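Local coordinates for protein 5-formaminoimidazole-4-carboxamide-1-(beta)-D-ribofuranosyl 5'-monophosphate synthetase (Methanocaldococcus jannaschii, PDB 2R7L) that catalyses the ATP- and formate-dependent, folate-independent formylation of AICAR to FAICAR in purine biosynthesis, working as a homohexamer of the ATP-grasp superfamily, at residues A[13-16]-A[17-20]; A[340-343]-A[344-348]; A[75-78]-A[79-83]; A[69-72]-A[73-76]. All coordinates share one frame; numbering follows the deposited sequence.

Contact 1: A[13-16]-A[17-20]; sequences KYNK and DEIT
A type I beta turn from N15 to E18, with K16 and D17 at its corners, lies in the loop that carries the chain from helix 4-11 into strand 20-24 of the parallel sheet. The turn is closed by E18 N donating to N15 O at 2.9 Å, with an N-H...O angle of 163°. A second bond comes from the N15 side chain and makes an Asx turn: with CG anti to the backbone N (chi1 -174°), OD1 folds back over the turn and accepts from D17 N at 3.1 Å. The amide of N15 also lies stacked on the E18 carboxylate, their planes 26° apart, with ND2 3.3 Å from E18 CD. That carboxylate has its firm partner elsewhere, since OE2 accepts from the backbone N of F64 in a second subunit. On the buried side, I19 CD1 meets the edge of the Y14 ring at CD2, 3.8 Å away, the two side chains crossing at about a right angle. The hydroxyl of Y14 is bonded to S87 O. K16 curls back, bent at chi2 and chi4, to give NZ to Y14 O at 3.0 Å and to F11 O. The chemistry is therefore mixed: N15 fastens the turn through backbone and side-chain oxygens, I19 and Y14 supply its apolar side, and E18 ties it to the neighbouring subunit.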
ATOM      1  N   LYS A  13     -26.173  20.726 -17.544  1.00 62.82           N
ATOM      2  CA  LYS A  13     -25.407  21.810 -18.137  1.00 60.72           C
ATOM      3  C   LYS A  13     -24.010  21.861 -17.537  1.00 59.31           C
ATOM      4  O   LYS A  13     -23.238  22.784 -17.799  1.00 54.57           O
ATOM      5  CB  LYS A  13     -26.126  23.143 -17.927  1.00 65.28           C
ATOM      6  CG  LYS A  13     -27.554  23.152 -18.443  1.00 74.04           C
ATOM      7  CD  LYS A  13     -28.174  24.539 -18.356  1.00 82.17           C
ATOM      8  CE  LYS A  13     -29.590  24.544 -18.918  1.00 85.36           C
ATOM      9  NZ  LYS A  13     -30.155  25.921 -18.988  1.00 86.91           N
ATOM     10  N   TYR A  14     -23.697  20.862 -16.718  1.00 57.28           N
ATOM     11  CA  TYR A  14     -22.382  20.743 -16.104  1.00 55.62           C
ATOM     12  C   TYR A  14     -21.388  20.154 -17.105  1.00 48.86           C
ATOM     13  O   TYR A  14     -21.753  19.334 -17.944  1.00 45.03           O
ATOM     14  CB  TYR A  14     -22.467  19.834 -14.868  1.00 58.05           C
ATOM     15  CG  TYR A  14     -22.722  20.537 -13.541  1.00 58.01           C
ATOM     16  CD1 TYR A  14     -23.252  21.823 -13.489  1.00 55.89           C
ATOM     17  CD2 TYR A  14     -22.453  19.892 -12.337  1.00 55.64           C
ATOM     18  CE1 TYR A  14     -23.485  22.455 -12.275  1.00 51.13           C
ATOM     19  CE2 TYR A  14     -22.690  20.510 -11.124  1.00 52.20           C
ATOM     20  CZ  TYR A  14     -23.203  21.790 -11.097  1.00 56.11           C
ATOM     21  OH  TYR A  14     -23.429  22.401  -9.885  1.00 56.20           O
ATOM     22  N   ASN A  15     -20.135  20.582 -17.017  1.00 46.79           N
ATOM     23  CA  ASN A  15     -19.040  19.910 -17.709  1.00 40.28           C
ATOM     24  C   ASN A  15     -18.765  18.558 -17.055  1.00 38.82           C
ATOM     25  O   ASN A  15     -18.092  18.484 -16.026  1.00 40.91           O
ATOM     26  CB  ASN A  15     -17.787  20.785 -17.655  1.00 38.94           C
ATOM     27  CG  ASN A  15     -16.638  20.226 -18.486  1.00 45.66           C
ATOM     28  OD1 ASN A  15     -16.580  19.030 -18.781  1.00 45.24           O
ATOM     29  ND2 ASN A  15     -15.708  21.096 -18.855  1.00 48.26           N
ATOM     30  N   LYS A  16     -19.293  17.490 -17.648  1.00 44.24           N
ATOM     31  CA  LYS A  16     -19.213  16.149 -17.057  1.00 46.41           C
ATOM     32  C   LYS A  16     -17.796  15.579 -16.921  1.00 47.69           C
ATOM     33  O   LYS A  16     -17.624  14.476 -16.394  1.00 44.27           O
ATOM     34  CB  LYS A  16     -20.067  15.158 -17.850  1.00 52.97           C
ATOM     35  CG  LYS A  16     -21.488  15.618 -18.123  1.00 61.57           C
ATOM     36  CD  LYS A  16     -22.362  15.568 -16.882  1.00 59.36           C
ATOM     37  CE  LYS A  16     -23.796  15.916 -17.234  1.00 58.68           C
ATOM     38  NZ  LYS A  16     -23.846  17.190 -18.005  1.00 57.70           N
ATOM     39  N   ASP A  17     -16.795  16.316 -17.397  1.00 44.73           N
ATOM     40  CA  ASP A  17     -15.406  15.856 -17.333  1.00 46.99           C
ATOM     41  C   ASP A  17     -14.701  16.523 -16.160  1.00 45.91           C
ATOM     42  O   ASP A  17     -13.554  16.198 -15.842  1.00 42.63           O
ATOM     43  CB  ASP A  17     -14.644  16.195 -18.628  1.00 45.35           C
ATOM     44  CG  ASP A  17     -15.201  15.488 -19.847  1.00 46.34           C
ATOM     45  OD1 ASP A  17     -15.508  14.282 -19.762  1.00 45.10           O
ATOM     46  OD2 ASP A  17     -15.318  16.147 -20.903  1.00 53.05           O
ATOM     47  N   GLU A  18     -15.389  17.471 -15.532  1.00 41.87           N
ATOM     48  CA  GLU A  18     -14.795  18.264 -14.465  1.00 44.00           C
ATOM     49  C   GLU A  18     -15.686  18.367 -13.228  1.00 40.44           C
ATOM     50  O   GLU A  18     -15.720  19.408 -12.567  1.00 37.40           O
ATOM     51  CB  GLU A  18     -14.451  19.655 -14.985  1.00 43.10           C
ATOM     52  CG  GLU A  18     -13.613  19.621 -16.250  1.00 54.26           C
ATOM     53  CD  GLU A  18     -13.205  20.996 -16.714  1.00 53.57           C
ATOM     54  OE1 GLU A  18     -13.581  21.984 -16.048  1.00 59.01           O
ATOM     55  OE2 GLU A  18     -12.508  21.086 -17.746  1.00 54.74           O
ATOM     56  N   ILE A  19     -16.400  17.288 -12.919  1.00 41.70           N
ATOM     57  CA  ILE A  19     -17.264  17.266 -11.742  1.00 44.51           C
ATOM     58  C   ILE A  19     -16.410  17.333 -10.477  1.00 47.44           C
ATOM     59  O   ILE A  19     -15.506  16.513 -10.276  1.00 45.83           O
ATOM     60  CB  ILE A  19     -18.157  16.010 -11.704  1.00 41.62           C
ATOM     61  CG1 ILE A  19     -19.077  15.961 -12.925  1.00 41.86           C
ATOM     62  CG2 ILE A  19     -18.972  15.960 -10.415  1.00 40.60           C
ATOM     63  CD1 ILE A  19     -19.942  17.182 -13.097  1.00 42.04           C
ATOM     64  N   THR A  20     -16.681  18.332  -9.646  1.00 42.35           N
ATOM     65  CA  THR A  20     -15.994  18.463  -8.371  1.00 44.80           C
ATOM     66  C   THR A  20     -16.946  18.129  -7.223  1.00 42.39           C
ATOM     67  O   THR A  20     -18.162  18.024  -7.414  1.00 42.74           O
ATOM     68  CB  THR A  20     -15.443  19.876  -8.156  1.00 40.76           C
ATOM     69  OG1 THR A  20     -16.531  20.788  -7.978  1.00 40.00           O
ATOM     70  CG2 THR A  20     -14.591  20.314  -9.340  1.00 40.18           C
TER

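Contact 2: A[340-343]-A[344-348]; sequences GQRI and AREIK
A344, the first residue of 344-348, sits one helical turn beyond G340 and donates N to G340 O at 3.2 Å, in the i to i+4 pattern of helix 339-353; its methyl rests against the carbonyl oxygens of G340 and Q341. R345 N continues the pattern to Q341 O at 2.9 Å. The end of R345 comes near the Q341 amide, where two donors, NH2 and NE2, lie 3.3 Å apart without bonding each other; both instead turn to OE2 of E39, and the two planes are 73° apart. E346 carries the main side-chain contact. Its OE1 takes NH1 and NH2 of R342, each at 2.8 Å, in an end-on salt bridge to one oxygen, while OE2 is hydrogen-bonded to S214 OG. OE1 lies close to the guanidinium plane, whereas both nitrogens approach from the same face of the carboxylate, whose plane is turned 51° from the guanidinium. A bend at chi2 (63°) brings the R342 chain round toward the second segment. A methionine in place of R342 would probably leave E346 OE1 without its paired donors and E221, the partner of NE, without this countercharge. I347 N then bonds I343 O, with CD1 4.2 Å from I343 CG2. The helix packs between two sheets: R342, I343 and E346 touch F212 of strand 205-214, while A344 and I347 lie on I21 of strand 20-24.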
ATOM      1  N   GLY A 340     -16.602   9.671   4.193  1.00 18.21           N
ATOM      2  CA  GLY A 340     -16.358  10.651   3.130  1.00 22.09           C
ATOM      3  C   GLY A 340     -15.899  10.039   1.804  1.00 35.29           C
ATOM      4  O   GLY A 340     -16.330  10.474   0.725  1.00 25.61           O
ATOM      5  N   GLN A 341     -15.021   9.036   1.872  1.00 26.85           N
ATOM      6  CA  GLN A 341     -14.534   8.366   0.666  1.00 23.55           C
ATOM      7  C   GLN A 341     -15.580   7.448   0.051  1.00 28.52           C
ATOM      8  O   GLN A 341     -15.622   7.279  -1.170  1.00 26.13           O
ATOM      9  CB  GLN A 341     -13.248   7.564   0.924  1.00 26.04           C
ATOM     10  CG  GLN A 341     -12.660   7.012  -0.381  1.00 19.91           C
ATOM     11  CD  GLN A 341     -11.349   6.283  -0.214  1.00 30.53           C
ATOM     12  OE1 GLN A 341     -10.857   6.095   0.901  1.00 25.88           O
ATOM     13  NE2 GLN A 341     -10.771   5.857  -1.339  1.00 24.03           N
ATOM     14  N   ARG A 342     -16.401   6.841   0.904  1.00 25.89           N
ATOM     15  CA  ARG A 342     -17.523   6.011   0.463  1.00 28.45           C
ATOM     16  C   ARG A 342     -18.582   6.828  -0.280  1.00 30.58           C
ATOM     17  O   ARG A 342     -19.181   6.353  -1.245  1.00 31.17           O
ATOM     18  CB  ARG A 342     -18.166   5.294   1.650  1.00 28.35           C
ATOM     19  CG  ARG A 342     -19.309   4.362   1.258  1.00 27.50           C
ATOM     20  CD  ARG A 342     -18.813   3.244   0.378  1.00 30.17           C
ATOM     21  NE  ARG A 342     -19.883   2.463  -0.246  1.00 27.78           N
ATOM     22  CZ  ARG A 342     -20.457   2.773  -1.406  1.00 32.49           C
ATOM     23  NH1 ARG A 342     -20.083   3.869  -2.069  1.00 24.10           N
ATOM     24  NH2 ARG A 342     -21.418   1.995  -1.900  1.00 31.47           N
ATOM     25  N   ILE A 343     -18.811   8.053   0.174  1.00 26.06           N
ATOM     26  CA  ILE A 343     -19.704   8.972  -0.533  1.00 32.91           C
ATOM     27  C   ILE A 343     -19.123   9.292  -1.922  1.00 37.64           C
ATOM     28  O   ILE A 343     -19.794   9.120  -2.938  1.00 32.40           O
ATOM     29  CB  ILE A 343     -19.926  10.269   0.282  1.00 34.32           C
ATOM     30  CG1 ILE A 343     -20.791   9.980   1.517  1.00 34.15           C
ATOM     31  CG2 ILE A 343     -20.545  11.369  -0.579  1.00 33.71           C
ATOM     32  CD1 ILE A 343     -20.706  11.045   2.588  1.00 29.46           C
ATOM     33  N   ALA A 344     -17.861   9.721  -1.946  1.00 33.41           N
ATOM     34  CA  ALA A 344     -17.157  10.085  -3.183  1.00 35.30           C
ATOM     35  C   ALA A 344     -17.162   8.962  -4.213  1.00 32.55           C
ATOM     36  O   ALA A 344     -17.329   9.200  -5.402  1.00 36.67           O
ATOM     37  CB  ALA A 344     -15.746  10.496  -2.877  1.00 25.95           C
ATOM     38  N   ARG A 345     -16.988   7.738  -3.740  1.00 31.97           N
ATOM     39  CA  ARG A 345     -16.976   6.585  -4.603  1.00 34.62           C
ATOM     40  C   ARG A 345     -18.329   6.372  -5.276  1.00 40.98           C
ATOM     41  O   ARG A 345     -18.391   6.073  -6.467  1.00 40.11           O
ATOM     42  CB  ARG A 345     -16.580   5.346  -3.804  1.00 31.71           C
ATOM     43  CG  ARG A 345     -16.781   4.052  -4.550  1.00 33.54           C
ATOM     44  CD  ARG A 345     -15.992   2.958  -3.881  1.00 44.31           C
ATOM     45  NE  ARG A 345     -14.633   3.415  -3.616  1.00 45.16           N
ATOM     46  CZ  ARG A 345     -13.800   2.842  -2.755  1.00 46.49           C
ATOM     47  NH1 ARG A 345     -14.188   1.783  -2.057  1.00 48.13           N
ATOM     48  NH2 ARG A 345     -12.583   3.339  -2.585  1.00 37.82           N
ATOM     49  N   GLU A 346     -19.409   6.518  -4.512  1.00 40.69           N
ATOM     50  CA  GLU A 346     -20.749   6.374  -5.064  1.00 32.78           C
ATOM     51  C   GLU A 346     -20.938   7.433  -6.138  1.00 28.54           C
ATOM     52  O   GLU A 346     -21.519   7.170  -7.180  1.00 30.53           O
ATOM     53  CB  GLU A 346     -21.828   6.492  -3.976  1.00 35.09           C
ATOM     54  CG  GLU A 346     -23.194   5.853  -4.339  1.00 24.89           C
ATOM     55  CD  GLU A 346     -23.182   4.336  -4.251  1.00 32.62           C
ATOM     56  OE1 GLU A 346     -22.097   3.749  -4.025  1.00 36.17           O
ATOM     57  OE2 GLU A 346     -24.261   3.716  -4.404  1.00 33.05           O
ATOM     58  N   ILE A 347     -20.426   8.630  -5.889  1.00 21.30           N
ATOM     59  CA  ILE A 347     -20.492   9.682  -6.892  1.00 28.31           C
ATOM     60  C   ILE A 347     -19.685   9.280  -8.135  1.00 37.70           C
ATOM     61  O   ILE A 347     -20.191   9.357  -9.257  1.00 39.66           O
ATOM     62  CB  ILE A 347     -20.041  11.040  -6.330  1.00 28.79           C
ATOM     63  CG1 ILE A 347     -21.006  11.489  -5.215  1.00 31.70           C
ATOM     64  CG2 ILE A 347     -20.007  12.082  -7.434  1.00 33.40           C
ATOM     65  CD1 ILE A 347     -20.630  12.810  -4.530  1.00 23.50           C
ATOM     66  N   LYS A 348     -18.449   8.820  -7.921  1.00 33.15           N
ATOM     67  CA  LYS A 348     -17.591   8.333  -8.999  1.00 31.18           C
ATOM     68  C   LYS A 348     -18.320   7.290  -9.839  1.00 30.89           C
ATOM     69  O   LYS A 348     -18.528   7.482 -11.034  1.00 39.30           O
ATOM     70  CB  LYS A 348     -16.299   7.746  -8.422  1.00 31.22           C
ATOM     71  CG  LYS A 348     -15.177   7.542  -9.428  1.00 34.98           C
ATOM     72  CD  LYS A 348     -14.023   6.797  -8.783  1.00 32.49           C
ATOM     73  CE  LYS A 348     -12.727   7.044  -9.513  1.00 40.04           C
ATOM     74  NZ  LYS A 348     -11.546   6.619  -8.709  1.00 49.29           N
TER

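Contact 3: A[75-78]-A[79-83]; sequences NEEI and QEKLR
Helix 76-84, between strands 63-66 and 87-89 of the parallel sheet, begins here, and its first two turns are tied by a salt-bridge network among E76, E80 and R83. N75 holds the N-cap position without a side-chain capping bond; its carbonyl O accepts from Q79 N at 3.2 Å. R83 reaches back along the helix, bent at chi3 (-54°), and gives NH2 to E76 OE2 at 3.2 Å. That bond is nearly straight (171°) and uses the syn side of the carboxylate, with the two planes only 16° apart. The same NH2 has a weak second bond to E80 OE2 at 3.4 Å, while NH1 goes to L109 O, and Q79 O lies over one guanidinium face. A leucine in place of R83 would probably leave the carboxylates of E76 and E80 without their shared countercharge and L109 O without this donor. E77 and K81 run parallel, joined by a long salt bridge of 3.6 Å from OE2 to NZ. I78 and L82 occupy the buried side, against V67 and I65 respectively. Charged residues toward the surface and buried I78 and L82 make this an amphipathic helix flanking a parallel, Rossmann-like sheet.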
ATOM      1  N   ASN A  75     -26.744  32.610  -0.306  1.00 49.88           N
ATOM      2  CA  ASN A  75     -26.724  33.679  -1.306  1.00 55.43           C
ATOM      3  C   ASN A  75     -26.582  33.158  -2.723  1.00 61.10           C
ATOM      4  O   ASN A  75     -25.872  32.182  -2.971  1.00 61.97           O
ATOM      5  CB  ASN A  75     -25.606  34.677  -1.013  1.00 51.80           C
ATOM      6  CG  ASN A  75     -25.841  35.449   0.261  1.00 56.20           C
ATOM      7  OD1 ASN A  75     -26.907  35.354   0.869  1.00 53.62           O
ATOM      8  ND2 ASN A  75     -24.843  36.224   0.680  1.00 60.68           N
ATOM      9  N   GLU A  76     -27.255  33.826  -3.653  1.00 66.61           N
ATOM     10  CA  GLU A  76     -27.269  33.401  -5.043  1.00 68.55           C
ATOM     11  C   GLU A  76     -25.881  33.535  -5.658  1.00 66.14           C
ATOM     12  O   GLU A  76     -25.553  32.839  -6.614  1.00 67.57           O
ATOM     13  CB  GLU A  76     -28.293  34.215  -5.836  1.00 73.35           C
ATOM     14  CG  GLU A  76     -29.314  33.366  -6.581  1.00 75.13           C
ATOM     15  CD  GLU A  76     -28.711  32.604  -7.742  1.00 75.86           C
ATOM     16  OE1 GLU A  76     -27.867  33.185  -8.460  1.00 74.21           O
ATOM     17  OE2 GLU A  76     -29.089  31.428  -7.942  1.00 75.44           O
ATOM     18  N   GLU A  77     -25.066  34.425  -5.100  1.00 62.46           N
ATOM     19  CA  GLU A  77     -23.691  34.594  -5.555  1.00 64.12           C
ATOM     20  C   GLU A  77     -22.873  33.323  -5.336  1.00 68.05           C
ATOM     21  O   GLU A  77     -22.034  32.960  -6.162  1.00 67.26           O
ATOM     22  CB  GLU A  77     -23.026  35.762  -4.827  1.00 68.01           C
ATOM     23  CG  GLU A  77     -21.560  35.956  -5.189  1.00 76.86           C
ATOM     24  CD  GLU A  77     -20.838  36.911  -4.254  1.00 82.96           C
ATOM     25  OE1 GLU A  77     -21.517  37.642  -3.500  1.00 86.44           O
ATOM     26  OE2 GLU A  77     -19.587  36.931  -4.275  1.00 84.01           O
ATOM     27  N   ILE A  78     -23.124  32.653  -4.212  1.00 68.06           N
ATOM     28  CA  ILE A  78     -22.372  31.460  -3.837  1.00 60.71           C
ATOM     29  C   ILE A  78     -22.855  30.241  -4.610  1.00 58.97           C
ATOM     30  O   ILE A  78     -22.057  29.399  -5.016  1.00 64.47           O
ATOM     31  CB  ILE A  78     -22.459  31.192  -2.321  1.00 61.24           C
ATOM     32  CG1 ILE A  78     -21.992  32.421  -1.533  1.00 61.27           C
ATOM     33  CG2 ILE A  78     -21.668  29.943  -1.939  1.00 58.72           C
ATOM     34  CD1 ILE A  78     -20.625  32.939  -1.933  1.00 66.38           C
ATOM     35  N   GLN A  79     -24.164  30.151  -4.816  1.00 52.77           N
ATOM     36  CA  GLN A  79     -24.726  29.063  -5.600  1.00 57.06           C
ATOM     37  C   GLN A  79     -24.173  29.073  -7.024  1.00 60.78           C
ATOM     38  O   GLN A  79     -24.039  28.020  -7.649  1.00 63.22           O
ATOM     39  CB  GLN A  79     -26.247  29.161  -5.648  1.00 59.30           C
ATOM     40  CG  GLN A  79     -26.928  29.230  -4.296  1.00 60.00           C
ATOM     41  CD  GLN A  79     -28.430  29.071  -4.408  1.00 60.35           C
ATOM     42  OE1 GLN A  79     -28.923  28.283  -5.218  1.00 58.66           O
ATOM     43  NE2 GLN A  79     -29.169  29.815  -3.592  1.00 60.76           N
ATOM     44  N   GLU A  80     -23.864  30.264  -7.532  1.00 59.33           N
ATOM     45  CA  GLU A  80     -23.364  30.409  -8.899  1.00 61.24           C
ATOM     46  C   GLU A  80     -21.941  29.903  -9.058  1.00 56.09           C
ATOM     47  O   GLU A  80     -21.651  29.138  -9.975  1.00 59.24           O
ATOM     48  CB  GLU A  80     -23.477  31.855  -9.393  1.00 64.18           C
ATOM     49  CG  GLU A  80     -24.511  32.035 -10.500  1.00 66.91           C
ATOM     50  CD  GLU A  80     -24.079  31.404 -11.817  1.00 68.53           C
ATOM     51  OE1 GLU A  80     -22.930  31.641 -12.242  1.00 69.06           O
ATOM     52  OE2 GLU A  80     -24.890  30.675 -12.429  1.00 69.00           O
ATOM     53  N   LYS A  81     -21.056  30.342  -8.170  1.00 53.65           N
ATOM     54  CA  LYS A  81     -19.693  29.838  -8.149  1.00 56.99           C
ATOM     55  C   LYS A  81     -19.681  28.312  -8.100  1.00 57.87           C
ATOM     56  O   LYS A  81     -18.917  27.672  -8.818  1.00 62.69           O
ATOM     57  CB  LYS A  81     -18.932  30.400  -6.955  1.00 53.00           C
ATOM     58  CG  LYS A  81     -18.927  31.908  -6.880  1.00 57.22           C
ATOM     59  CD  LYS A  81     -17.997  32.379  -5.778  1.00 60.42           C
ATOM     60  CE  LYS A  81     -17.988  33.891  -5.660  1.00 62.64           C
ATOM     61  NZ  LYS A  81     -17.089  34.332  -4.563  1.00 59.64           N
ATOM     62  N   LEU A  82     -20.539  27.735  -7.261  1.00 51.26           N
ATOM     63  CA  LEU A  82     -20.605  26.284  -7.116  1.00 47.93           C
ATOM     64  C   LEU A  82     -21.067  25.616  -8.400  1.00 49.70           C
ATOM     65  O   LEU A  82     -20.616  24.521  -8.741  1.00 47.11           O
ATOM     66  CB  LEU A  82     -21.531  25.884  -5.963  1.00 45.17           C
ATOM     67  CG  LEU A  82     -21.061  26.139  -4.528  1.00 45.11           C
ATOM     68  CD1 LEU A  82     -22.180  25.820  -3.541  1.00 45.37           C
ATOM     69  CD2 LEU A  82     -19.812  25.327  -4.210  1.00 41.40           C
ATOM     70  N   ARG A  83     -21.976  26.276  -9.108  1.00 52.36           N
ATOM     71  CA  ARG A  83     -22.485  25.745 -10.365  1.00 55.59           C
ATOM     72  C   ARG A  83     -21.451  25.875 -11.481  1.00 50.50           C
ATOM     73  O   ARG A  83     -21.384  25.029 -12.366  1.00 46.01           O
ATOM     74  CB  ARG A  83     -23.790  26.438 -10.763  1.00 57.88           C
ATOM     75  CG  ARG A  83     -25.048  25.811 -10.169  1.00 57.21           C
ATOM     76  CD  ARG A  83     -26.290  26.443 -10.780  1.00 58.22           C
ATOM     77  NE  ARG A  83     -26.255  27.895 -10.638  1.00 58.95           N
ATOM     78  CZ  ARG A  83     -27.048  28.591  -9.829  1.00 59.14           C
ATOM     79  NH1 ARG A  83     -27.963  27.970  -9.097  1.00 50.66           N
ATOM     80  NH2 ARG A  83     -26.929  29.911  -9.761  1.00 56.94           N
TER

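Contact 4: A[69-72]-A[73-76]; sequences NFSD and IKNE
F70 O, S71 O and D72 O are the acceptors that the residues following them use in this 3-10 turn, which leads from strand 63-66 to helix 76-84. Two backbone bonds across the contact follow the i to i+3 pattern of a 3-10 segment: I73 N reaches F70 O in a weak bond of 3.4 Å, and N75 N reaches D72 O at 2.6 Å. D72 N in turn donates to N69 O at 2.8 Å. The D72 side chain adds a reciprocal bond, OD2 accepting from N69 N at 3.1 Å from above the carboxylate plane, so that N69 and D72 are joined both ways. S71 O is met by the lysine of the next turn: K74, with CG between the backbone N and the carbonyl carbon (chi1 50°), runs its chain over this oxygen and bends at chi4 to give NZ a weak bond of 3.2 Å. NZ also has a weak bond to N75 OD1. The N75 amide lies beside the D72 carboxylate, pointing the same way, their planes 29° apart and ND2 3.5 Å from D72 CB. The apolar residues face inward: I73 sets CG2 against F70 O and packs on F95, Y98 and C99 of helix 93-99; the F70 ring meets Y98 edge-to-face, and the F70 side chain lies about 7 Å from the bound AICAR. Polarity is thus divided: backbone bonds and the D72 and K74 side chains serve the turn's polar atoms, while F70 and I73 pack on helix 93-99, which carries the AICAR-binding S94.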
ATOM      1  N   ASN A  69     -19.731  35.331   6.313  1.00 41.28           N
ATOM      2  CA  ASN A  69     -20.236  34.509   7.403  1.00 51.33           C
ATOM      3  C   ASN A  69     -20.889  33.299   6.765  1.00 49.49           C
ATOM      4  O   ASN A  69     -21.436  33.408   5.663  1.00 49.45           O
ATOM      5  CB  ASN A  69     -21.279  35.280   8.223  1.00 59.73           C
ATOM      6  CG  ASN A  69     -20.677  36.442   8.996  1.00 68.40           C
ATOM      7  OD1 ASN A  69     -19.989  36.248  10.001  1.00 70.42           O
ATOM      8  ND2 ASN A  69     -20.940  37.663   8.532  1.00 70.87           N
ATOM      9  N   PHE A  70     -20.850  32.153   7.443  1.00 43.38           N
ATOM     10  CA  PHE A  70     -21.366  30.920   6.850  1.00 46.77           C
ATOM     11  C   PHE A  70     -22.832  31.047   6.464  1.00 49.28           C
ATOM     12  O   PHE A  70     -23.363  30.220   5.722  1.00 47.26           O
ATOM     13  CB  PHE A  70     -21.174  29.712   7.775  1.00 52.46           C
ATOM     14  CG  PHE A  70     -19.760  29.194   7.828  1.00 54.01           C
ATOM     15  CD1 PHE A  70     -19.391  28.256   8.779  1.00 51.29           C
ATOM     16  CD2 PHE A  70     -18.795  29.656   6.944  1.00 54.79           C
ATOM     17  CE1 PHE A  70     -18.093  27.775   8.838  1.00 52.88           C
ATOM     18  CE2 PHE A  70     -17.493  29.178   7.001  1.00 51.88           C
ATOM     19  CZ  PHE A  70     -17.142  28.240   7.949  1.00 51.18           C
ATOM     20  N   SER A  71     -23.489  32.084   6.968  1.00 54.41           N
ATOM     21  CA  SER A  71     -24.889  32.297   6.642  1.00 58.45           C
ATOM     22  C   SER A  71     -25.054  32.666   5.166  1.00 54.31           C
ATOM     23  O   SER A  71     -26.113  32.446   4.578  1.00 53.49           O
ATOM     24  CB  SER A  71     -25.489  33.375   7.541  1.00 62.16           C
ATOM     25  OG  SER A  71     -26.881  33.168   7.692  1.00 70.59           O
ATOM     26  N   ASP A  72     -23.991  33.203   4.571  1.00 53.77           N
ATOM     27  CA  ASP A  72     -24.019  33.667   3.183  1.00 53.64           C
ATOM     28  C   ASP A  72     -24.124  32.546   2.150  1.00 54.54           C
ATOM     29  O   ASP A  72     -24.444  32.800   0.989  1.00 54.78           O
ATOM     30  CB  ASP A  72     -22.792  34.525   2.884  1.00 49.27           C
ATOM     31  CG  ASP A  72     -22.746  35.779   3.724  1.00 53.60           C
ATOM     32  OD1 ASP A  72     -23.824  36.277   4.105  1.00 56.00           O
ATOM     33  OD2 ASP A  72     -21.633  36.269   4.005  1.00 59.52           O
ATOM     34  N   ILE A  73     -23.861  31.313   2.569  1.00 51.82           N
ATOM     35  CA  ILE A  73     -23.817  30.190   1.635  1.00 52.79           C
ATOM     36  C   ILE A  73     -25.156  29.928   0.945  1.00 54.31           C
ATOM     37  O   ILE A  73     -25.239  29.123   0.012  1.00 54.48           O
ATOM     38  CB  ILE A  73     -23.300  28.907   2.312  1.00 49.04           C
ATOM     39  CG1 ILE A  73     -24.368  28.308   3.228  1.00 50.11           C
ATOM     40  CG2 ILE A  73     -22.035  29.212   3.087  1.00 51.60           C
ATOM     41  CD1 ILE A  73     -23.882  27.114   4.030  1.00 48.26           C
ATOM     42  N   LYS A  74     -26.202  30.607   1.405  1.00 53.71           N
ATOM     43  CA  LYS A  74     -27.497  30.546   0.735  1.00 56.86           C
ATOM     44  C   LYS A  74     -27.551  31.557  -0.412  1.00 50.05           C
ATOM     45  O   LYS A  74     -28.304  31.378  -1.367  1.00 45.22           O
ATOM     46  CB  LYS A  74     -28.634  30.815   1.722  1.00 60.42           C
ATOM     47  CG  LYS A  74     -28.424  32.057   2.566  1.00 65.70           C
ATOM     48  CD  LYS A  74     -29.727  32.570   3.154  1.00 69.93           C
ATOM     49  CE  LYS A  74     -29.456  33.579   4.255  1.00 71.92           C
ATOM     50  NZ  LYS A  74     -28.423  34.568   3.841  1.00 72.21           N
ATOM     51  N   ASN A  75     -26.744  32.610  -0.306  1.00 49.88           N
ATOM     52  CA  ASN A  75     -26.724  33.679  -1.306  1.00 55.43           C
ATOM     53  C   ASN A  75     -26.582  33.158  -2.723  1.00 61.10           C
ATOM     54  O   ASN A  75     -25.872  32.182  -2.971  1.00 61.97           O
ATOM     55  CB  ASN A  75     -25.606  34.677  -1.013  1.00 51.80           C
ATOM     56  CG  ASN A  75     -25.841  35.449   0.261  1.00 56.20           C
ATOM     57  OD1 ASN A  75     -26.907  35.354   0.869  1.00 53.62           O
ATOM     58  ND2 ASN A  75     -24.843  36.224   0.680  1.00 60.68           N
ATOM     59  N   GLU A  76     -27.255  33.826  -3.653  1.00 66.61           N
ATOM     60  CA  GLU A  76     -27.269  33.401  -5.043  1.00 68.55           C
ATOM     61  C   GLU A  76     -25.881  33.535  -5.658  1.00 66.14           C
ATOM     62  O   GLU A  76     -25.553  32.839  -6.614  1.00 67.57           O
ATOM     63  CB  GLU A  76     -28.293  34.215  -5.836  1.00 73.35           C
ATOM     64  CG  GLU A  76     -29.314  33.366  -6.581  1.00 75.13           C
ATOM     65  CD  GLU A  76     -28.711  32.604  -7.742  1.00 75.86           C
ATOM     66  OE1 GLU A  76     -27.867  33.185  -8.460  1.00 74.21           O
ATOM     67  OE2 GLU A  76     -29.089  31.428  -7.942  1.00 75.44           O
TER

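All four contacts are local, yet differ in burial. Contact 2 is the buried one, in the first part of a helix between two sheets, and its charges are paired within the protein; the others are partly buried. Contacts 3 and 4 share N75 and E76: the 3-10 turn of contact 4 relies on backbone bonds, one D72 carboxylate bond and weak lysine bonds, whereas the helix of contact 3 adds a salt-bridge network. Q79 NE2 to K74 O, 2.9 Å, probably a hydrogen bond, links them. Contact 1 touches contact 3 by packing, Y14 CE1 lying 3.3 Å from R83 O, and it alone bonds a second subunit firmly. Contact 4 comes nearest the AICAR site.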